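Local coordinates for protein glucosidase (Croceicoccus marinus, PDB 5Z3K) that probably hydrolyses beta-glucosidic linkages as a family 39 glycoside hydrolase built on a beta/alpha barrel, at residues P80-P83 against A84-N87; E131-V134 against R135-C139; S233-P236 against M237-R240; I249-Y253 against G254-T258; F278-A281 against A282-A286. One frame throughout, in Å; residues are numbered along the deposited sequence.

Interaction 1: residues P80-P83 against A84-N87; sequences PSDP and ASYN
A84 and P83 form the bend of a tight surface loop, with D82 holding the front of the turn and Y86 lying along it. The backbone N of A84 gives a hydrogen bond to D82 OD1, 2.7 Å long with an N-H...O angle of 154°, and it meets that oxygen from above the carboxylate plane. D82 chi1 of -173° sets CG opposite its own backbone N and beside the carbonyl carbon, bringing OD1 to A84 N and to within 3.2 Å of A84 CB. P83 joins D82 to A84, and its carbonyl O takes Y86 N at 3.1 Å. Together with the bond from S85 N to D82 O (2.8 Å) this winds the chain on, while S85 OG turns back to D79 O. The Y86 ring presents its edge to this row of carbonyls. D82 O lies in the ring plane, 3.4 Å from Y86 CD1, and the hydroxyl OH donates to P80 O at 2.6 Å, on a lone pair in the carbonyl plane. P80 O also receives N132 ND2 from helix 123-138, and F73 and W141 meet the Y86 ring edge-to-face. With a phenylalanine here, P80 O would probably lose its hydroxyl donor and keep N132 ND2, leaving the ring edge without its tie to the P80 carbonyl. An Asx turn at D82 running straight into a short 3-10 turn is the motif, placed in the long loop between strand 53-55 and helix 89-100 of the barrel.

Interaction 2: residues E131-V134 against R135-C139; sequences ENIV and RHYVC
E131 and R135, one helical turn apart, lie side by side and point the same way, joined by a salt bridge. R135 NH2 donates to E131 OE2 at 3.3 Å, using the anti lone pair of that oxygen and keeping it in the guanidinium plane; R135 NE adds a weak bond to the same atom. Carboxylate and guanidinium are turned 45° apart. E131 reaches this point with its chain extended beyond CG, and its other oxygen, OE1, pairs with R185, so the carboxylate is shared between two arginines. N132 OD1 approaches R135 CD at 3.7 Å, while its ND2 bonds to P80 O. A lysine in place of R135 would probably lose the pairing of NE and NH2 with E131 OE2, leaving the carboxylate to rely more on R185. On the buried side, V134 CG1 packs on V138 CG2 at 4.0 Å and I133 CG2 on Y137 CD2 at 4.2 Å. Next to Y137, H136 CD2 sits 3.3 Å over the centre of its ring; H136 is itself held by W141 O and D92 OD1. Helix 123-138 faces helix 169-186 through E131 and R135, helix 89-100 through Y137, and W152 of strand 151-154 through I133 and V134.

Interaction 3: residues S233-P236 against M237-R240; sequences SRDP and MDFR
D235 to D238 make a type I beta turn, closed by D238 N to D235 O at 3.1 Å and 168°, which leads the chain into helix 238-252. The side chain of D235 caps the turn: its OD1 accepts from M237 N at 3.0 Å, reached from above the carboxylate plane. Chi1 of -173° carries the D235 carboxylate alongside M237, the two side chains pointing the same way. S233 OG works in both directions. It accepts from D235 N in an ST turn and donates to D238 OD2 at 2.6 Å, while W228 NE1 also binds OD2. D238 therefore ties the loop before the turn to the first turn of the helix. The two carboxylates come close, D235 OD2 to D238 OD1 at 4.1 Å; a water donates to D238 OD1 at 2.7 Å and weakly to D235 OD2. R413 forms a salt bridge with D235 OD2 and would probably offset the like charges. M237, modelled as selenomethionine, curls back so that its SE lies 3.4 Å above one face of the R240 guanidinium, toward the rim. A second water bonds to P236 O, at the edge of the F239 ring. Beyond the turn, P236 rests on F283 and A286 of helix 277-291, F239 meets W265 of strand 259-266 edge-to-face, and D238 reaches W228 of strand 223-229.

Interaction 4: residues I249-Y253 against G254-T258; sequences IVDKY and GFTDT
A Schellman motif ends helix 238-252 here, with F255 N bonded to V250 O at 3.3 Å and G254 N to D251 O at 2.8 Å. G254 is its C-prime residue, at phi 83°, where a CB would run into Y253 O. V250 O takes a second donor as well, Y253 N, which comes to it from the face of the carbonyl plane opposite F255 N. The reversal brings V250 and F255 together as the usual hydrophobic partners: V250 CG1 packs against F255 CB at 3.6 Å, the two side chains crossing at about a right angle. V250 CG1 stands opposite its own backbone N, chi1 172°, beside the carbonyl carbon and so on the side where F255 returns. The F255 ring also reaches back, its CD2 lying 3.7 Å from Y253 CB. On the outer side D251 OD1 comes to 3.5 Å from T256 CA; this atom pairs with R247 NH2 in a salt bridge. A water donates to D251 OD1 at 2.7 Å and to T256 O at 3.0 Å, bridging helix end and loop. F255 is the centre of an inverse gamma turn and begins a type I turn to T258, which hands the chain on to strand 259-266. Y253 and F255 pack on helix 208-216, against L211 and V214, while T258 OG1 bonds to L221 O just ahead of strand 223-229.

Interaction 5: residues F278-A281 against A282-A286; sequences FDNA and AFLAA
L284 folds over the preceding turn at N280 and A281, within helix 277-291, the crossover helix of the beta-alpha-beta unit between strands 259-266 and 298-301 of the barrel. Its CB lies 3.7 Å from N280 O. The next atom, CG, is set by chi1 of 78° between the backbone N and the carbonyl carbon, and this brings it to 3.5 Å from A281 O. From there CD2 turns toward N280, 3.7 Å from its backbone O; the two side chains cross at about a right angle. The regular helix ladder runs beneath: A282 N to F278 O, F283 N to D279 O, L284 N to N280 O and A285 N to A281 O. Small alanines keep other faces of the helix low, A281 touching A329 and A333 of helix 329-341, and A285 touching V337 there and S375 of strand 369-376. Elsewhere on the helix, F283 meets Y377 edge-to-face and D279 OD1 bonds to S473 OG. At the tip of L284 an apolar methyl leans on an amide oxygen in van der Waals packing, with CD2 3.9 Å from N280 OD1.

The five contacts follow one another along the chain, all on or beside the closed eight-stranded parallel barrel. Interactions 1 and 2, centres 12 Å apart, touch, joining the loop after strand 53-55 to helix 123-138. Interactions 3 and 4 mark the start and the end of helix 238-252, their centres 23 Å apart. Interaction 5, on helix 277-291, lies 11 Å centre to centre from interaction 3 and touches it through the F283 ring against P236 and F239. The pair 3 and 5 lies across the chain's centre from interaction 1, about 44 Å away between centres. Partners of interactions 3 and 5 include residues of the later beta-sheet region, so that side joins the barrel to it.

Interaction 1: residues P80-P83 against A84-N87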
loop_
_atom_site.group_PDB
_atom_site.type_symbol
_atom_site.label_atom_id
_atom_site.label_comp_id
_atom_site.label_asym_id
_atom_site.label_seq_id
_atom_site.Cartn_x
_atom_site.Cartn_y
_atom_site.Cartn_z
ATOM N N PRO A 80 9.693 -22.976 23.451
ATOM C CA PRO A 80 9.270 -21.648 22.974
ATOM C C PRO A 80 9.764 -20.496 23.832
ATOM O O PRO A 80 9.566 -19.338 23.445
ATOM C CB PRO A 80 7.742 -21.738 23.016
ATOM C CG PRO A 80 7.485 -22.675 24.154
ATOM C CD PRO A 80 8.590 -23.701 24.103
ATOM N N SER A 81 10.379 -20.766 24.984
ATOM C CA SER A 81 10.931 -19.719 25.829
ATOM C C SER A 81 12.394 -19.426 25.533
ATOM O O SER A 81 12.950 -18.488 26.109
ATOM C CB SER A 81 10.785 -20.104 27.303
ATOM O OG SER A 81 9.427 -20.068 27.679
ATOM N N ASP A 82 13.026 -20.205 24.663
ATOM C CA ASP A 82 14.439 -20.051 24.357
ATOM C C ASP A 82 14.591 -19.252 23.071
ATOM O O ASP A 82 14.124 -19.712 22.019
ATOM C CB ASP A 82 15.085 -21.425 24.209
ATOM C CG ASP A 82 16.598 -21.361 24.065
ATOM O OD1 ASP A 82 17.136 -20.307 23.672
ATOM O OD2 ASP A 82 17.263 -22.387 24.333
ATOM N N PRO A 83 15.239 -18.083 23.090
ATOM C CA PRO A 83 15.471 -17.355 21.831
ATOM C C PRO A 83 16.158 -18.193 20.774
ATOM O O PRO A 83 15.949 -17.958 19.576
ATOM C CB PRO A 83 16.347 -16.174 22.270
ATOM C CG PRO A 83 15.963 -15.942 23.687
ATOM C CD PRO A 83 15.720 -17.322 24.256
ATOM N N ALA A 84 16.963 -19.179 21.179
ATOM C CA ALA A 84 17.626 -20.042 20.208
ATOM C C ALA A 84 16.637 -20.873 19.396
ATOM O O ALA A 84 17.022 -21.417 18.358
ATOM C CB ALA A 84 18.627 -20.956 20.917
ATOM N N SER A 85 15.377 -20.983 19.834
ATOM C CA SER A 85 14.377 -21.746 19.093
ATOM C C SER A 85 13.774 -20.965 17.930
ATOM O O SER A 85 13.012 -21.547 17.146
ATOM C CB SER A 85 13.238 -22.200 20.021
ATOM O OG SER A 85 13.710 -23.016 21.087
ATOM N N TYR A 86 14.092 -19.680 17.811
ATOM C CA TYR A 86 13.501 -18.787 16.824
ATOM C C TYR A 86 14.501 -18.500 15.713
ATOM O O TYR A 86 15.713 -18.525 15.927
ATOM C CB TYR A 86 13.065 -17.473 17.472
ATOM C CG TYR A 86 11.942 -17.642 18.459
ATOM C CD1 TYR A 86 12.175 -18.186 19.721
ATOM C CD2 TYR A 86 10.640 -17.280 18.130
ATOM C CE1 TYR A 86 11.142 -18.357 20.633
ATOM C CE2 TYR A 86 9.596 -17.445 19.041
ATOM C CZ TYR A 86 9.863 -17.993 20.287
ATOM O OH TYR A 86 8.840 -18.167 21.191
ATOM N N ASN A 87 13.979 -18.214 14.523
ATOM C CA ASN A 87 14.798 -17.963 13.333
ATOM C C ASN A 87 14.510 -16.529 12.898
ATOM O O ASN A 87 13.668 -16.282 12.027
ATOM C CB ASN A 87 14.479 -19.015 12.230
ATOM C CG ASN A 87 15.162 -18.722 10.902
ATOM O OD1 ASN A 87 16.171 -18.014 10.840
ATOM N ND2 ASN A 87 14.597 -19.265 9.825
#

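Interaction 2: residues E131-V134 against R135-C139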
loop_
_atom_site.group_PDB
_atom_site.type_symbol
_atom_site.label_atom_id
_atom_site.label_comp_id
_atom_site.label_asym_id
_atom_site.label_seq_id
_atom_site.Cartn_x
_atom_site.Cartn_y
_atom_site.Cartn_z
ATOM N N GLU A 131 3.672 -14.424 20.861
ATOM C CA GLU A 131 3.960 -13.391 21.850
ATOM C C GLU A 131 5.451 -13.065 21.890
ATOM O O GLU A 131 5.833 -11.892 21.962
ATOM C CB GLU A 131 3.457 -13.828 23.229
ATOM C CG GLU A 131 3.780 -12.853 24.358
ATOM C CD GLU A 131 3.243 -13.315 25.704
ATOM O OE1 GLU A 131 2.520 -14.333 25.743
ATOM O OE2 GLU A 131 3.549 -12.660 26.723
ATOM N N ASN A 132 6.313 -14.082 21.825
ATOM C CA ASN A 132 7.746 -13.809 21.872
ATOM C C ASN A 132 8.291 -13.274 20.557
ATOM O O ASN A 132 9.328 -12.602 20.564
ATOM C CB ASN A 132 8.519 -15.062 22.289
ATOM C CG ASN A 132 8.372 -15.358 23.773
ATOM O OD1 ASN A 132 8.033 -14.466 24.563
ATOM N ND2 ASN A 132 8.609 -16.610 24.158
ATOM N N ILE A 133 7.641 -13.568 19.428
ATOM C CA ILE A 133 7.990 -12.860 18.201
ATOM C C ILE A 133 7.704 -11.378 18.374
ATOM O O ILE A 133 8.513 -10.518 17.998
ATOM C CB ILE A 133 7.228 -13.455 17.000
ATOM C CG1 ILE A 133 7.772 -14.850 16.682
ATOM C CG2 ILE A 133 7.304 -12.524 15.779
ATOM C CD1 ILE A 133 6.848 -15.692 15.859
ATOM N N VAL A 134 6.558 -11.055 18.979
ATOM C CA VAL A 134 6.215 -9.658 19.208
ATOM C C VAL A 134 7.198 -9.027 20.183
ATOM O O VAL A 134 7.662 -7.903 19.975
ATOM C CB VAL A 134 4.760 -9.537 19.702
ATOM C CG1 VAL A 134 4.422 -8.093 20.054
ATOM C CG2 VAL A 134 3.787 -10.064 18.646
ATOM N N ARG A 135 7.535 -9.744 21.260
ATOM C CA ARG A 135 8.487 -9.217 22.232
ATOM C C ARG A 135 9.863 -9.022 21.612
ATOM O O ARG A 135 10.597 -8.109 22.001
ATOM C CB ARG A 135 8.581 -10.159 23.434
ATOM C CG ARG A 135 7.399 -10.064 24.374
ATOM C CD ARG A 135 7.579 -10.923 25.631
ATOM N NE ARG A 135 6.364 -10.873 26.439
ATOM C CZ ARG A 135 5.987 -9.813 27.153
ATOM N NH1 ARG A 135 6.749 -8.726 27.189
ATOM N NH2 ARG A 135 4.851 -9.841 27.837
ATOM N N HIS A 136 10.234 -9.878 20.662
ATOM C CA HIS A 136 11.509 -9.697 19.979
ATOM C C HIS A 136 11.532 -8.397 19.179
ATOM O O HIS A 136 12.556 -7.705 19.143
ATOM C CB HIS A 136 11.789 -10.901 19.080
ATOM C CG HIS A 136 13.022 -10.766 18.255
ATOM N ND1 HIS A 136 14.291 -10.958 18.767
ATOM C CD2 HIS A 136 13.186 -10.463 16.946
ATOM C CE1 HIS A 136 15.181 -10.778 17.809
ATOM N NE2 HIS A 136 14.537 -10.471 16.694
ATOM N N TYR A 137 10.419 -8.031 18.547
ATOM C CA TYR A 137 10.423 -6.844 17.701
ATOM C C TYR A 137 9.918 -5.587 18.397
ATOM O O TYR A 137 10.036 -4.502 17.824
ATOM C CB TYR A 137 9.619 -7.104 16.418
ATOM C CG TYR A 137 10.390 -8.048 15.521
ATOM C CD1 TYR A 137 11.609 -7.656 14.971
ATOM C CD2 TYR A 137 9.950 -9.348 15.289
ATOM C CE1 TYR A 137 12.345 -8.511 14.180
ATOM C CE2 TYR A 137 10.685 -10.218 14.493
ATOM C CZ TYR A 137 11.880 -9.795 13.940
ATOM O OH TYR A 137 12.641 -10.659 13.171
ATOM N N VAL A 138 9.390 -5.693 19.621
ATOM C CA VAL A 138 8.845 -4.550 20.338
ATOM C C VAL A 138 9.604 -4.260 21.629
ATOM O O VAL A 138 9.828 -3.092 21.967
ATOM C CB VAL A 138 7.338 -4.735 20.623
ATOM C CG1 VAL A 138 6.809 -3.580 21.474
ATOM C CG2 VAL A 138 6.553 -4.831 19.305
ATOM N N CYS A 139 10.022 -5.300 22.362
ATOM C CA CYS A 139 10.633 -5.133 23.680
ATOM C C CYS A 139 12.088 -5.592 23.739
ATOM O O CYS A 139 12.618 -5.784 24.834
ATOM C CB CYS A 139 9.816 -5.884 24.740
ATOM S SG CYS A 139 8.067 -5.451 24.729
#

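Interaction 3: residues S233-P236 against M237-R240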
loop_
_atom_site.group_PDB
_atom_site.type_symbol
_atom_site.label_atom_id
_atom_site.label_comp_id
_atom_site.label_asym_id
_atom_site.label_seq_id
_atom_site.Cartn_x
_atom_site.Cartn_y
_atom_site.Cartn_z
ATOM N N SER A 233 -11.401 -3.470 -14.072
ATOM C CA SER A 233 -11.964 -2.126 -14.216
ATOM C C SER A 233 -10.956 -1.145 -14.808
ATOM O O SER A 233 -11.326 -0.201 -15.521
ATOM C CB SER A 233 -12.452 -1.600 -12.856
ATOM O OG SER A 233 -11.372 -1.061 -12.098
ATOM N N ARG A 234 -9.674 -1.370 -14.514
ATOM C CA ARG A 234 -8.607 -0.393 -14.758
ATOM C C ARG A 234 -9.004 1.006 -14.294
ATOM O O ARG A 234 -8.590 1.996 -14.897
ATOM C CB ARG A 234 -8.186 -0.347 -16.235
ATOM C CG ARG A 234 -7.850 -1.682 -16.866
ATOM C CD ARG A 234 -6.903 -2.499 -16.037
ATOM N NE ARG A 234 -5.734 -2.870 -16.819
ATOM C CZ ARG A 234 -5.401 -4.116 -17.130
ATOM N NH1 ARG A 234 -6.140 -5.131 -16.714
ATOM N NH2 ARG A 234 -4.314 -4.340 -17.841
ATOM N N ASP A 235 -9.808 1.099 -13.229
ATOM C CA ASP A 235 -10.370 2.373 -12.777
ATOM C C ASP A 235 -9.708 2.763 -11.462
ATOM O O ASP A 235 -9.921 2.079 -10.445
ATOM C CB ASP A 235 -11.894 2.258 -12.605
ATOM C CG ASP A 235 -12.576 3.598 -12.308
ATOM O OD1 ASP A 235 -11.863 4.591 -12.045
ATOM O OD2 ASP A 235 -13.841 3.656 -12.356
ATOM N N PRO A 236 -8.906 3.837 -11.420
ATOM C CA PRO A 236 -8.216 4.190 -10.164
ATOM C C PRO A 236 -9.160 4.636 -9.063
ATOM O O PRO A 236 -8.732 4.736 -7.904
ATOM C CB PRO A 236 -7.260 5.323 -10.588
ATOM C CG PRO A 236 -7.919 5.926 -11.802
ATOM C CD PRO A 236 -8.573 4.761 -12.518
HETATM N N MSE A 237 -10.426 4.901 -9.386
HETATM C CA MSE A 237 -11.423 5.250 -8.387
HETATM C C MSE A 237 -11.811 4.058 -7.497
HETATM O O MSE A 237 -12.320 4.263 -6.399
HETATM C CB MSE A 237 -12.670 5.834 -9.078
HETATM C CG MSE A 237 -13.703 6.480 -8.135
HETATM SE SE MSE A 237 -12.987 7.950 -7.028
HETATM C CE MSE A 237 -12.726 9.316 -8.412
ATOM N N ASP A 238 -11.535 2.826 -7.950
ATOM C CA ASP A 238 -12.068 1.637 -7.275
ATOM C C ASP A 238 -11.761 1.620 -5.782
ATOM O O ASP A 238 -12.598 1.209 -4.969
ATOM C CB ASP A 238 -11.499 0.362 -7.896
ATOM C CG ASP A 238 -12.253 -0.091 -9.113
ATOM O OD1 ASP A 238 -13.099 0.685 -9.630
ATOM O OD2 ASP A 238 -11.953 -1.218 -9.577
ATOM N N PHE A 239 -10.554 2.034 -5.400
ATOM C CA PHE A 239 -10.161 1.866 -4.004
ATOM C C PHE A 239 -11.010 2.722 -3.078
ATOM O O PHE A 239 -11.383 2.278 -1.984
ATOM C CB PHE A 239 -8.669 2.141 -3.889
ATOM C CG PHE A 239 -7.903 1.377 -4.906
ATOM C CD1 PHE A 239 -7.743 0.002 -4.773
ATOM C CD2 PHE A 239 -7.437 1.999 -6.043
ATOM C CE1 PHE A 239 -7.087 -0.726 -5.739
ATOM C CE2 PHE A 239 -6.780 1.281 -7.017
ATOM C CZ PHE A 239 -6.603 -0.075 -6.874
ATOM N N ARG A 240 -11.378 3.925 -3.518
ATOM C CA ARG A 240 -12.314 4.737 -2.741
ATOM C C ARG A 240 -13.681 4.073 -2.682
ATOM O O ARG A 240 -14.295 3.980 -1.609
ATOM C CB ARG A 240 -12.445 6.138 -3.343
ATOM C CG ARG A 240 -13.478 6.983 -2.611
ATOM C CD ARG A 240 -13.845 8.234 -3.394
ATOM N NE ARG A 240 -12.706 9.135 -3.559
ATOM C CZ ARG A 240 -12.771 10.282 -4.238
ATOM N NH1 ARG A 240 -13.921 10.650 -4.805
ATOM N NH2 ARG A 240 -11.700 11.054 -4.353
HETATM O O HOH W 1 -14.650 2.873 -9.371
HETATM O O HOH W 2 -8.844 5.363 -5.232
#

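Interaction 4: residues I249-Y253 against G254-T258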
loop_
_atom_site.group_PDB
_atom_site.type_symbol
_atom_site.label_atom_id
_atom_site.label_comp_id
_atom_site.label_asym_id
_atom_site.label_seq_id
_atom_site.Cartn_x
_atom_site.Cartn_y
_atom_site.Cartn_z
ATOM N N ILE A 249 -19.951 -1.824 6.270
ATOM C CA ILE A 249 -20.137 -3.143 6.881
ATOM C C ILE A 249 -19.457 -3.202 8.242
ATOM O O ILE A 249 -20.005 -3.756 9.206
ATOM C CB ILE A 249 -19.618 -4.246 5.942
ATOM C CG1 ILE A 249 -20.482 -4.332 4.693
ATOM C CG2 ILE A 249 -19.563 -5.600 6.652
ATOM C CD1 ILE A 249 -19.784 -4.990 3.556
ATOM N N VAL A 250 -18.253 -2.636 8.346
ATOM C CA VAL A 250 -17.556 -2.617 9.628
ATOM C C VAL A 250 -18.336 -1.796 10.652
ATOM O O VAL A 250 -18.461 -2.190 11.818
ATOM C CB VAL A 250 -16.120 -2.090 9.442
ATOM C CG1 VAL A 250 -15.448 -1.889 10.785
ATOM C CG2 VAL A 250 -15.321 -3.065 8.582
ATOM N N ASP A 251 -18.873 -0.646 10.240
ATOM C CA ASP A 251 -19.647 0.164 11.180
ATOM C C ASP A 251 -20.906 -0.569 11.631
ATOM O O ASP A 251 -21.347 -0.415 12.778
ATOM C CB ASP A 251 -20.040 1.496 10.545
ATOM C CG ASP A 251 -18.884 2.475 10.425
ATOM O OD1 ASP A 251 -17.816 2.278 11.055
ATOM O OD2 ASP A 251 -19.061 3.462 9.680
ATOM N N LYS A 252 -21.461 -1.362 10.780
ATOM C CA LYS A 252 -22.676 -2.089 11.064
ATOM C C LYS A 252 -22.485 -3.007 12.244
ATOM O O LYS A 252 -23.391 -3.277 12.906
ATOM C CB LYS A 252 -23.112 -2.816 9.833
ATOM C CG LYS A 252 -24.316 -3.709 9.909
ATOM C CD LYS A 252 -24.348 -4.652 8.724
ATOM C CE LYS A 252 -24.587 -3.870 7.472
ATOM N NZ LYS A 252 -24.446 -4.591 6.190
ATOM N N TYR A 253 -21.300 -3.533 12.440
ATOM C CA TYR A 253 -20.993 -4.374 13.590
ATOM C C TYR A 253 -20.511 -3.575 14.790
ATOM O O TYR A 253 -19.985 -4.166 15.739
ATOM C CB TYR A 253 -19.959 -5.438 13.214
ATOM C CG TYR A 253 -20.551 -6.532 12.355
ATOM C CD1 TYR A 253 -20.717 -6.348 10.991
ATOM C CD2 TYR A 253 -20.981 -7.729 12.915
ATOM C CE1 TYR A 253 -21.274 -7.328 10.200
ATOM C CE2 TYR A 253 -21.537 -8.721 12.129
ATOM C CZ TYR A 253 -21.683 -8.509 10.771
ATOM O OH TYR A 253 -22.240 -9.478 9.971
ATOM N N GLY A 254 -20.686 -2.258 14.775
ATOM C CA GLY A 254 -20.322 -1.405 15.889
ATOM C C GLY A 254 -18.865 -0.999 15.956
ATOM O O GLY A 254 -18.481 -0.287 16.895
ATOM N N PHE A 255 -18.044 -1.409 14.994
ATOM C CA PHE A 255 -16.601 -1.164 15.050
ATOM C C PHE A 255 -16.257 0.193 14.421
ATOM O O PHE A 255 -15.459 0.307 13.486
ATOM C CB PHE A 255 -15.847 -2.300 14.364
ATOM C CG PHE A 255 -15.851 -3.598 15.129
ATOM C CD1 PHE A 255 -15.080 -3.747 16.270
ATOM C CD2 PHE A 255 -16.607 -4.676 14.691
ATOM C CE1 PHE A 255 -15.068 -4.949 16.973
ATOM C CE2 PHE A 255 -16.602 -5.883 15.391
ATOM C CZ PHE A 255 -15.830 -6.011 16.534
ATOM N N THR A 256 -16.855 1.245 14.979
ATOM C CA THR A 256 -16.726 2.567 14.381
ATOM C C THR A 256 -15.342 3.172 14.573
ATOM O O THR A 256 -14.957 4.051 13.794
ATOM C CB THR A 256 -17.794 3.505 14.945
ATOM O OG1 THR A 256 -17.739 3.493 16.374
ATOM C CG2 THR A 256 -19.170 3.054 14.499
ATOM N N ASP A 257 -14.583 2.721 15.572
ATOM C CA ASP A 257 -13.232 3.215 15.800
ATOM C C ASP A 257 -12.172 2.407 15.069
ATOM O O ASP A 257 -11.001 2.796 15.081
ATOM C CB ASP A 257 -12.907 3.214 17.294
ATOM C CG ASP A 257 -13.646 4.301 18.049
ATOM O OD1 ASP A 257 -13.927 5.359 17.443
ATOM O OD2 ASP A 257 -13.944 4.096 19.245
ATOM N N THR A 258 -12.556 1.305 14.444
ATOM C CA THR A 258 -11.616 0.437 13.753
ATOM C C THR A 258 -11.211 1.053 12.419
ATOM O O THR A 258 -12.066 1.511 11.655
ATOM C CB THR A 258 -12.254 -0.935 13.535
ATOM O OG1 THR A 258 -12.476 -1.573 14.805
ATOM C CG2 THR A 258 -11.375 -1.809 12.665
HETATM O O HOH W 3 -16.678 4.691 11.360
#

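Interaction 5: residues F278-A281 against A282-A286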
loop_
_atom_site.group_PDB
_atom_site.type_symbol
_atom_site.label_atom_id
_atom_site.label_comp_id
_atom_site.label_asym_id
_atom_site.label_seq_id
_atom_site.Cartn_x
_atom_site.Cartn_y
_atom_site.Cartn_z
ATOM N N PHE A 278 3.743 2.693 -18.698
ATOM C CA PHE A 278 3.350 4.078 -18.461
ATOM C C PHE A 278 1.868 4.206 -18.130
ATOM O O PHE A 278 1.494 5.107 -17.373
ATOM C CB PHE A 278 3.716 4.950 -19.671
ATOM C CG PHE A 278 3.517 4.267 -21.000
ATOM C CD1 PHE A 278 2.295 4.335 -21.651
ATOM C CD2 PHE A 278 4.547 3.552 -21.590
ATOM C CE1 PHE A 278 2.103 3.702 -22.864
ATOM C CE2 PHE A 278 4.364 2.915 -22.803
ATOM C CZ PHE A 278 3.144 2.986 -23.442
ATOM N N ASP A 279 1.025 3.313 -18.666
ATOM C CA ASP A 279 -0.384 3.264 -18.264
ATOM C C ASP A 279 -0.506 2.967 -16.775
ATOM O O ASP A 279 -1.272 3.617 -16.048
ATOM C CB ASP A 279 -1.130 2.185 -19.055
ATOM C CG ASP A 279 -1.308 2.530 -20.516
ATOM O OD1 ASP A 279 -1.034 3.678 -20.897
ATOM O OD2 ASP A 279 -1.732 1.639 -21.279
ATOM N N ASN A 280 0.239 1.963 -16.317
ATOM C CA ASN A 280 0.195 1.535 -14.925
ATOM C C ASN A 280 0.684 2.644 -14.000
ATOM O O ASN A 280 0.084 2.892 -12.949
ATOM C CB ASN A 280 1.052 0.269 -14.767
ATOM C CG ASN A 280 0.792 -0.471 -13.452
ATOM O OD1 ASN A 280 0.833 0.121 -12.374
ATOM N ND2 ASN A 280 0.542 -1.776 -13.545
ATOM N N ALA A 281 1.774 3.319 -14.385
ATOM C CA ALA A 281 2.293 4.450 -13.619
ATOM C C ALA A 281 1.232 5.527 -13.427
ATOM O O ALA A 281 1.025 6.026 -12.314
ATOM C CB ALA A 281 3.512 5.031 -14.336
ATOM N N ALA A 282 0.553 5.906 -14.511
ATOM C CA ALA A 282 -0.479 6.929 -14.391
ATOM C C ALA A 282 -1.632 6.429 -13.531
ATOM O O ALA A 282 -2.209 7.194 -12.747
ATOM C CB ALA A 282 -0.975 7.351 -15.774
ATOM N N PHE A 283 -1.968 5.145 -13.656
ATOM C CA PHE A 283 -3.026 4.570 -12.825
ATOM C C PHE A 283 -2.681 4.686 -11.350
ATOM O O PHE A 283 -3.510 5.112 -10.538
ATOM C CB PHE A 283 -3.266 3.101 -13.198
ATOM C CG PHE A 283 -4.293 2.402 -12.329
ATOM C CD1 PHE A 283 -3.951 1.892 -11.074
ATOM C CD2 PHE A 283 -5.605 2.248 -12.774
ATOM C CE1 PHE A 283 -4.915 1.243 -10.278
ATOM C CE2 PHE A 283 -6.557 1.596 -12.000
ATOM C CZ PHE A 283 -6.218 1.103 -10.745
ATOM N N LEU A 284 -1.466 4.268 -10.971
ATOM C CA LEU A 284 -1.178 4.204 -9.544
ATOM C C LEU A 284 -1.072 5.603 -8.943
ATOM O O LEU A 284 -1.461 5.802 -7.786
ATOM C CB LEU A 284 0.078 3.363 -9.290
ATOM C CG LEU A 284 1.460 3.943 -9.519
ATOM C CD1 LEU A 284 1.991 4.514 -8.209
ATOM C CD2 LEU A 284 2.389 2.846 -10.067
ATOM N N ALA A 285 -0.623 6.594 -9.722
ATOM C CA ALA A 285 -0.632 7.963 -9.218
ATOM C C ALA A 285 -2.061 8.485 -9.061
ATOM O O ALA A 285 -2.394 9.100 -8.039
ATOM C CB ALA A 285 0.196 8.872 -10.134
ATOM N N ALA A 286 -2.926 8.247 -10.049
ATOM C CA ALA A 286 -4.316 8.679 -9.903
ATOM C C ALA A 286 -5.006 7.948 -8.755
ATOM O O ALA A 286 -5.803 8.544 -8.022
ATOM C CB ALA A 286 -5.092 8.466 -11.208
#